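Local structure of octenoyl-CoA reductase/carboxylase (Streptomyces sp., 4A0S) at residues Arg214-Lys219 against Gly329-Thr334; Asp308-His313 against Val323-Arg328. The protein binds NADP and an eight-carbon acyl-CoA and probably carboxylates and reduces 2-octenoyl-CoA, supplying unusual extender units for polyketide biosynthesis. All coordinates share one frame; numbering follows the deposited sequence.

Interaction 1: residues Arg214-Lys219 against Gly329-Thr334; sequences RGAQMK and GGTVVT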
loop_
_atom_site.group_PDB
_atom_site.type_symbol
_atom_site.label_atom_id
_atom_site.label_comp_id
_atom_site.label_asym_id
_atom_site.label_seq_id
_atom_site.Cartn_x
_atom_site.Cartn_y
_atom_site.Cartn_z
ATOM N N ARG A 214 1.437 -7.508 -4.574
ATOM C CA ARG A 214 0.919 -8.542 -3.669
ATOM C C ARG A 214 2.010 -9.310 -2.912
ATOM O O ARG A 214 1.716 -10.107 -2.030
ATOM C CB ARG A 214 0.012 -9.526 -4.423
ATOM C CG ARG A 214 -1.035 -8.857 -5.288
ATOM C CD ARG A 214 -1.914 -7.923 -4.474
ATOM N NE ARG A 214 -2.673 -7.063 -5.370
ATOM C CZ ARG A 214 -3.923 -7.290 -5.756
ATOM N NH1 ARG A 214 -4.572 -8.346 -5.298
ATOM N NH2 ARG A 214 -4.535 -6.442 -6.580
ATOM N N GLY A 215 3.264 -9.076 -3.264
ATOM C CA GLY A 215 4.379 -9.707 -2.550
ATOM C C GLY A 215 5.239 -8.646 -1.879
ATOM O O GLY A 215 4.736 -7.660 -1.332
ATOM N N ALA A 216 6.548 -8.840 -1.929
ATOM C CA ALA A 216 7.476 -7.924 -1.271
ATOM C C ALA A 216 7.588 -6.636 -2.055
ATOM O O ALA A 216 7.985 -5.606 -1.513
ATOM C CB ALA A 216 8.828 -8.576 -1.133
ATOM N N GLN A 217 7.237 -6.699 -3.333
ATOM C CA GLN A 217 7.170 -5.512 -4.198
ATOM C C GLN A 217 8.501 -4.772 -4.223
ATOM O O GLN A 217 8.631 -3.668 -3.695
ATOM C CB GLN A 217 6.033 -4.549 -3.821
ATOM C CG GLN A 217 5.740 -3.556 -4.947
ATOM C CD GLN A 217 4.537 -2.682 -4.715
ATOM O OE1 GLN A 217 3.863 -2.788 -3.710
ATOM N NE2 GLN A 217 4.275 -1.793 -5.654
ATOM N N MET A 218 9.477 -5.389 -4.864
ATOM C CA MET A 218 10.791 -4.804 -4.978
ATOM C C MET A 218 10.750 -3.477 -5.713
ATOM O O MET A 218 9.856 -3.226 -6.519
ATOM C CB MET A 218 11.682 -5.742 -5.767
ATOM C CG MET A 218 11.327 -5.763 -7.220
ATOM S SD MET A 218 12.636 -6.543 -8.134
ATOM C CE MET A 218 14.046 -6.012 -7.209
ATOM N N LYS A 219 11.733 -2.632 -5.440
ATOM C CA LYS A 219 11.938 -1.445 -6.240
ATOM C C LYS A 219 13.375 -1.475 -6.728
ATOM O O LYS A 219 14.215 -2.168 -6.166
ATOM C CB LYS A 219 11.674 -0.197 -5.409
ATOM C CG LYS A 219 12.656 -0.006 -4.276
ATOM C CD LYS A 219 12.381 1.307 -3.520
ATOM C CE LYS A 219 13.317 1.412 -2.308
ATOM N NZ LYS A 219 13.171 0.238 -1.377
ATOM N N GLY A 329 13.120 -3.411 8.639
ATOM C CA GLY A 329 12.012 -3.083 7.765
ATOM C C GLY A 329 11.959 -3.939 6.533
ATOM O O GLY A 329 11.131 -3.707 5.676
ATOM N N GLY A 330 12.854 -4.923 6.448
ATOM C CA GLY A 330 12.927 -5.822 5.307
ATOM C C GLY A 330 11.795 -6.832 5.274
ATOM O O GLY A 330 11.019 -6.951 6.213
ATOM N N THR A 331 11.725 -7.565 4.179
ATOM C CA THR A 331 10.666 -8.530 3.958
ATOM C C THR A 331 11.274 -9.865 3.588
ATOM O O THR A 331 12.095 -9.950 2.688
ATOM C CB THR A 331 9.739 -8.057 2.835
ATOM O OG1 THR A 331 9.136 -6.815 3.221
ATOM C CG2 THR A 331 8.638 -9.094 2.566
ATOM N N VAL A 332 10.911 -10.885 4.349
ATOM C CA VAL A 332 11.150 -12.239 3.947
ATOM C C VAL A 332 9.863 -12.645 3.234
ATOM O O VAL A 332 8.794 -12.632 3.830
ATOM C CB VAL A 332 11.385 -13.156 5.153
ATOM C CG1 VAL A 332 11.567 -14.591 4.676
ATOM C CG2 VAL A 332 12.576 -12.687 5.958
ATOM N N VAL A 333 9.964 -12.956 1.957
ATOM C CA VAL A 333 8.809 -13.424 1.221
ATOM C C VAL A 333 9.030 -14.898 0.962
ATOM O O VAL A 333 10.088 -15.292 0.477
ATOM C CB VAL A 333 8.540 -12.600 -0.067
ATOM C CG1 VAL A 333 9.750 -12.619 -1.038
ATOM C CG2 VAL A 333 7.247 -13.052 -0.751
ATOM N N THR A 334 8.045 -15.714 1.327
ATOM C CA THR A 334 8.211 -17.156 1.251
ATOM C C THR A 334 7.049 -17.813 0.536
ATOM O O THR A 334 5.888 -17.445 0.759
ATOM C CB THR A 334 8.336 -17.797 2.655
ATOM O OG1 THR A 334 8.426 -19.221 2.516
ATOM C CG2 THR A 334 7.135 -17.433 3.538
#
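Ala-216 CB rests against two side chains of the strand 331-334, both of which point toward it. It lies closer to Thr-331, with Ala-216 CB to Thr-331 CG2 at 3.7 Å. On Val-333 it meets the CG1 branch, Ala-216 CB to Val-333 CG1 being 4.1 Å. One methyl therefore spans two residues of the same sheet face, while Val-332 between them turns the other way and packs on helix 316-325. The first torsion of Thr-331 (chi1 -61°) explains which branch is used: CG2, anti to the backbone N, is offered to the alanine, and OG1 is left to hydrogen-bond Lys-356 NZ at the start of the next strand. In the second shell, Val-358 packs on both Thr-331 and Val-333, and Met-209 of helix 200-210 also touches Val-333. The loop itself is tied by backbone hydrogen bonds from Ala-216 to Met-209 and from Met-218 to Leu-210, so it continues from that helix over the sheet of the Rossmann-type nucleotide-binding domain before entering strand 223-226. From the same loop, Gln-217 packs against Gln-217 of the second subunit. No hydrogen bond crosses between the two segments, and only 127 Å² is buried. The contact is thus an apolar one, probably held by close fit and exclusion of water, with the backbone bonds to helix 200-210 helping to position the loop.

Interaction 2: residues Asp308-His313 against Val323-Arg328; sequences DIVFEH and VIVARR. With NAP (NADP nicotinamide-adenine-dinucleotide phosphate), chain F.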
loop_
_atom_site.group_PDB
_atom_site.type_symbol
_atom_site.label_atom_id
_atom_site.label_comp_id
_atom_site.label_asym_id
_atom_site.label_seq_id
_atom_site.Cartn_x
_atom_site.Cartn_y
_atom_site.Cartn_z
ATOM N N ASP A 308 17.120 -6.273 1.282
ATOM C CA ASP A 308 15.857 -5.594 1.492
ATOM C C ASP A 308 14.757 -6.625 1.461
ATOM O O ASP A 308 13.768 -6.522 2.179
ATOM C CB ASP A 308 15.674 -4.588 0.367
ATOM C CG ASP A 308 16.706 -3.489 0.439
ATOM O OD1 ASP A 308 16.679 -2.766 1.451
ATOM O OD2 ASP A 308 17.572 -3.391 -0.461
ATOM N N ILE A 309 14.946 -7.622 0.603
ATOM C CA ILE A 309 13.985 -8.704 0.464
ATOM C C ILE A 309 14.774 -9.991 0.472
ATOM O O ILE A 309 15.793 -10.103 -0.213
ATOM C CB ILE A 309 13.188 -8.611 -0.851
ATOM C CG1 ILE A 309 12.366 -7.321 -0.918
ATOM C CG2 ILE A 309 12.249 -9.829 -1.030
ATOM C CD1 ILE A 309 11.982 -6.965 -2.345
ATOM N N VAL A 310 14.299 -10.950 1.253
ATOM C CA VAL A 310 14.846 -12.277 1.217
ATOM C C VAL A 310 13.795 -13.139 0.563
ATOM O O VAL A 310 12.645 -13.196 0.996
ATOM C CB VAL A 310 15.161 -12.813 2.610
ATOM C CG1 VAL A 310 15.746 -14.197 2.508
ATOM C CG2 VAL A 310 16.097 -11.855 3.328
ATOM N N PHE A 311 14.226 -13.820 -0.480
ATOM C CA PHE A 311 13.368 -14.651 -1.293
ATOM C C PHE A 311 13.511 -16.065 -0.755
ATOM O O PHE A 311 14.526 -16.733 -0.961
ATOM C CB PHE A 311 13.823 -14.541 -2.743
ATOM C CG PHE A 311 12.944 -15.255 -3.723
ATOM C CD1 PHE A 311 13.190 -16.580 -4.055
ATOM C CD2 PHE A 311 11.895 -14.592 -4.337
ATOM C CE1 PHE A 311 12.377 -17.249 -4.976
ATOM C CE2 PHE A 311 11.091 -15.236 -5.269
ATOM C CZ PHE A 311 11.329 -16.579 -5.578
ATOM N N GLU A 312 12.502 -16.480 0.004
ATOM C CA GLU A 312 12.486 -17.770 0.658
ATOM C C GLU A 312 11.665 -18.824 -0.052
ATOM O O GLU A 312 10.711 -18.526 -0.762
ATOM C CB GLU A 312 11.951 -17.616 2.076
ATOM C CG GLU A 312 13.025 -17.534 3.086
ATOM C CD GLU A 312 13.621 -18.890 3.384
ATOM O OE1 GLU A 312 13.050 -19.902 2.954
ATOM O OE2 GLU A 312 14.649 -18.937 4.068
ATOM N N HIS A 313 12.045 -20.076 0.168
ATOM C CA HIS A 313 11.277 -21.226 -0.291
ATOM C C HIS A 313 12.017 -22.484 0.132
ATOM O O HIS A 313 11.465 -23.569 0.124
ATOM C CB HIS A 313 11.120 -21.205 -1.797
ATOM C CG HIS A 313 12.416 -21.092 -2.526
ATOM N ND1 HIS A 313 13.143 -22.192 -2.929
ATOM C CD2 HIS A 313 13.110 -20.006 -2.939
ATOM C CE1 HIS A 313 14.230 -21.785 -3.562
ATOM N NE2 HIS A 313 14.232 -20.464 -3.578
ATOM N N VAL A 323 15.110 -14.397 8.323
ATOM C CA VAL A 323 14.609 -13.407 9.272
ATOM C C VAL A 323 15.734 -12.530 9.820
ATOM O O VAL A 323 15.585 -11.316 9.952
ATOM C CB VAL A 323 13.824 -14.065 10.440
ATOM C CG1 VAL A 323 13.497 -13.046 11.491
ATOM C CG2 VAL A 323 12.543 -14.652 9.922
ATOM N N ILE A 324 16.869 -13.138 10.115
ATOM C CA ILE A 324 17.967 -12.383 10.712
ATOM C C ILE A 324 18.611 -11.443 9.702
ATOM O O ILE A 324 18.878 -10.274 10.000
ATOM C CB ILE A 324 19.021 -13.325 11.326
ATOM C CG1 ILE A 324 18.412 -14.025 12.548
ATOM C CG2 ILE A 324 20.283 -12.528 11.724
ATOM C CD1 ILE A 324 19.156 -15.249 12.976
ATOM N N VAL A 325 18.816 -11.962 8.496
ATOM C CA VAL A 325 19.593 -11.274 7.471
ATOM C C VAL A 325 18.888 -10.067 6.853
ATOM O O VAL A 325 19.535 -9.108 6.471
ATOM C CB VAL A 325 20.048 -12.264 6.391
ATOM C CG1 VAL A 325 18.914 -12.576 5.410
ATOM C CG2 VAL A 325 21.257 -11.763 5.692
ATOM N N ALA A 326 17.565 -10.110 6.772
ATOM C CA ALA A 326 16.832 -9.019 6.157
ATOM C C ALA A 326 17.102 -7.714 6.897
ATOM O O ALA A 326 17.182 -7.702 8.112
ATOM C CB ALA A 326 15.356 -9.336 6.115
ATOM N N ARG A 327 17.288 -6.623 6.155
ATOM C CA ARG A 327 17.428 -5.303 6.770
ATOM C C ARG A 327 16.274 -4.996 7.711
ATOM O O ARG A 327 15.225 -5.635 7.652
ATOM C CB ARG A 327 17.481 -4.210 5.705
ATOM C CG ARG A 327 16.134 -3.932 5.021
ATOM C CD ARG A 327 16.191 -2.562 4.404
ATOM N NE ARG A 327 15.120 -2.314 3.449
ATOM C CZ ARG A 327 13.923 -1.819 3.747
ATOM N NH1 ARG A 327 13.571 -1.542 5.000
ATOM N NH2 ARG A 327 13.058 -1.609 2.770
ATOM N N ARG A 328 16.488 -4.009 8.584
ATOM C CA ARG A 328 15.414 -3.394 9.335
ATOM C C ARG A 328 14.348 -3.008 8.354
ATOM O O ARG A 328 14.637 -2.344 7.349
ATOM C CB ARG A 328 15.888 -2.095 9.962
ATOM C CG ARG A 328 16.333 -2.186 11.356
ATOM C CD ARG A 328 16.660 -0.787 11.873
ATOM N NE ARG A 328 15.525 -0.102 12.501
ATOM C CZ ARG A 328 15.091 -0.336 13.740
ATOM N NH1 ARG A 328 15.670 -1.282 14.483
ATOM N NH2 ARG A 328 14.077 0.363 14.232
HETATM P PA NAP F . 13.807 -26.338 -7.645
HETATM O O1A NAP F . 13.835 -25.951 -9.171
HETATM O O2A NAP F . 14.207 -27.741 -7.300
HETATM O O5B NAP F . 14.772 -25.362 -6.948
HETATM C C5B NAP F . 14.820 -25.411 -5.537
HETATM C C4B NAP F . 16.190 -24.891 -5.132
HETATM O O4B NAP F . 16.196 -24.903 -3.697
HETATM C C3B NAP F . 17.348 -25.796 -5.604
HETATM O O3B NAP F . 18.069 -25.035 -6.551
HETATM C C2B NAP F . 18.248 -25.928 -4.385
HETATM O O2B NAP F . 19.201 -24.870 -4.305
HETATM C C1B NAP F . 17.319 -25.780 -3.233
HETATM N N9A NAP F . 16.744 -27.114 -2.931
HETATM C C8A NAP F . 16.462 -28.129 -3.765
HETATM N N7A NAP F . 15.914 -29.148 -3.090
HETATM C C5A NAP F . 15.857 -28.756 -1.825
HETATM C C6A NAP F . 15.422 -29.381 -0.683
HETATM N N6A NAP F . 14.907 -30.608 -0.754
HETATM N N1A NAP F . 15.497 -28.718 0.461
HETATM C C2A NAP F . 15.976 -27.478 0.518
HETATM N N3A NAP F . 16.427 -26.851 -0.545
HETATM C C4A NAP F . 16.369 -27.479 -1.724
HETATM O O3 NAP F . 12.359 -26.059 -7.024
HETATM P PN NAP F . 11.560 -24.678 -7.221
HETATM O O1N NAP F . 10.670 -24.988 -8.476
HETATM O O2N NAP F . 12.438 -23.453 -7.246
HETATM O O5D NAP F . 10.649 -24.778 -5.915
HETATM C C5D NAP F . 11.332 -24.562 -4.683
HETATM C C4D NAP F . 10.274 -24.669 -3.622
HETATM O O4D NAP F . 9.265 -23.649 -3.944
HETATM C C3D NAP F . 9.526 -26.002 -3.644
HETATM O O3D NAP F . 9.331 -26.292 -2.244
HETATM C C2D NAP F . 8.215 -25.685 -4.332
HETATM O O2D NAP F . 7.154 -26.565 -3.891
HETATM C C1D NAP F . 7.983 -24.309 -3.741
HETATM N N1N NAP F . 7.214 -23.571 -4.715
HETATM C C2N NAP F . 6.096 -22.910 -4.254
HETATM C C3N NAP F . 5.388 -22.210 -5.190
HETATM C C7N NAP F . 4.181 -21.514 -4.695
HETATM O O7N NAP F . 3.896 -21.471 -3.494
HETATM N N7N NAP F . 3.462 -21.012 -5.663
HETATM C C4N NAP F . 5.763 -22.156 -6.536
HETATM C C5N NAP F . 6.891 -22.804 -7.009
HETATM C C6N NAP F . 7.630 -23.517 -6.079
HETATM P P2B NAP F . 20.438 -25.140 -3.312
HETATM O O1X NAP F . 21.400 -23.970 -3.911
HETATM O O2X NAP F . 20.034 -24.810 -1.787
HETATM O O3X NAP F . 20.801 -26.566 -3.648
#
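Val-310 of strand 309-312 meets Val-325 and Ala-326 where helix 316-325 ends, inside a beta-alpha-beta crossover of the Rossmann-type domain. This is the tight part: Val-310 CG2 lies 3.6 Å from Val-325 CG1 and nearly as close to Ala-326 CB. CG1 of Val-310 is anti to the backbone N (chi1 -179°), which leaves CG2 as the branch facing the helix end. Val-325 also packs on Leu-295 and Ala-296 of helix 285-303.

The looser margin is polar and built round Arg-327, which is partly exposed. Its NE donates to Asp-308 OD1 at 2.6 Å in a salt bridge. The bond is bent (138° at the hydrogen) and uses the anti lone pair of OD1; the oxygen lies near the guanidinium plane, although the carboxylate is turned 65° from that plane. Arg-327 NH1 also binds Arg-328 O, while Asp-308 OD2 is taken by Arg-305 NH2 and Ile-223 N. A leucine in place of this bridging arginine would probably leave OD1 without its charged mate and Arg-328 O without its side-chain donor. At the far end of the strand, His-313 reaches the cofactor, its ND1 lying 3.5 Å from NADP C5D.

In the fold
Interactions 1 and 2 have centres 8 Å apart and share the six-stranded parallel sheet, in which strands 309-312 and 331-334 are neighbours. Two probable backbone hydrogen bonds join them, Thr-331 O to Val-310 N (2.8 Å) and Val-333 O to Glu-312 N (2.7 Å). Along the chain the order is 214-219, 308-313, 323-328, 329-334, so interaction 2 is nested within the loop that interaction 1 closes. The sheet separates them: Val-310 faces the end of helix 316-325, whereas Ile-309 turns to the loop and places CG2 3.6 Å from Ala-216 CB. Together they place loop and helix end on opposite faces of the sheet in the domain that binds NADP.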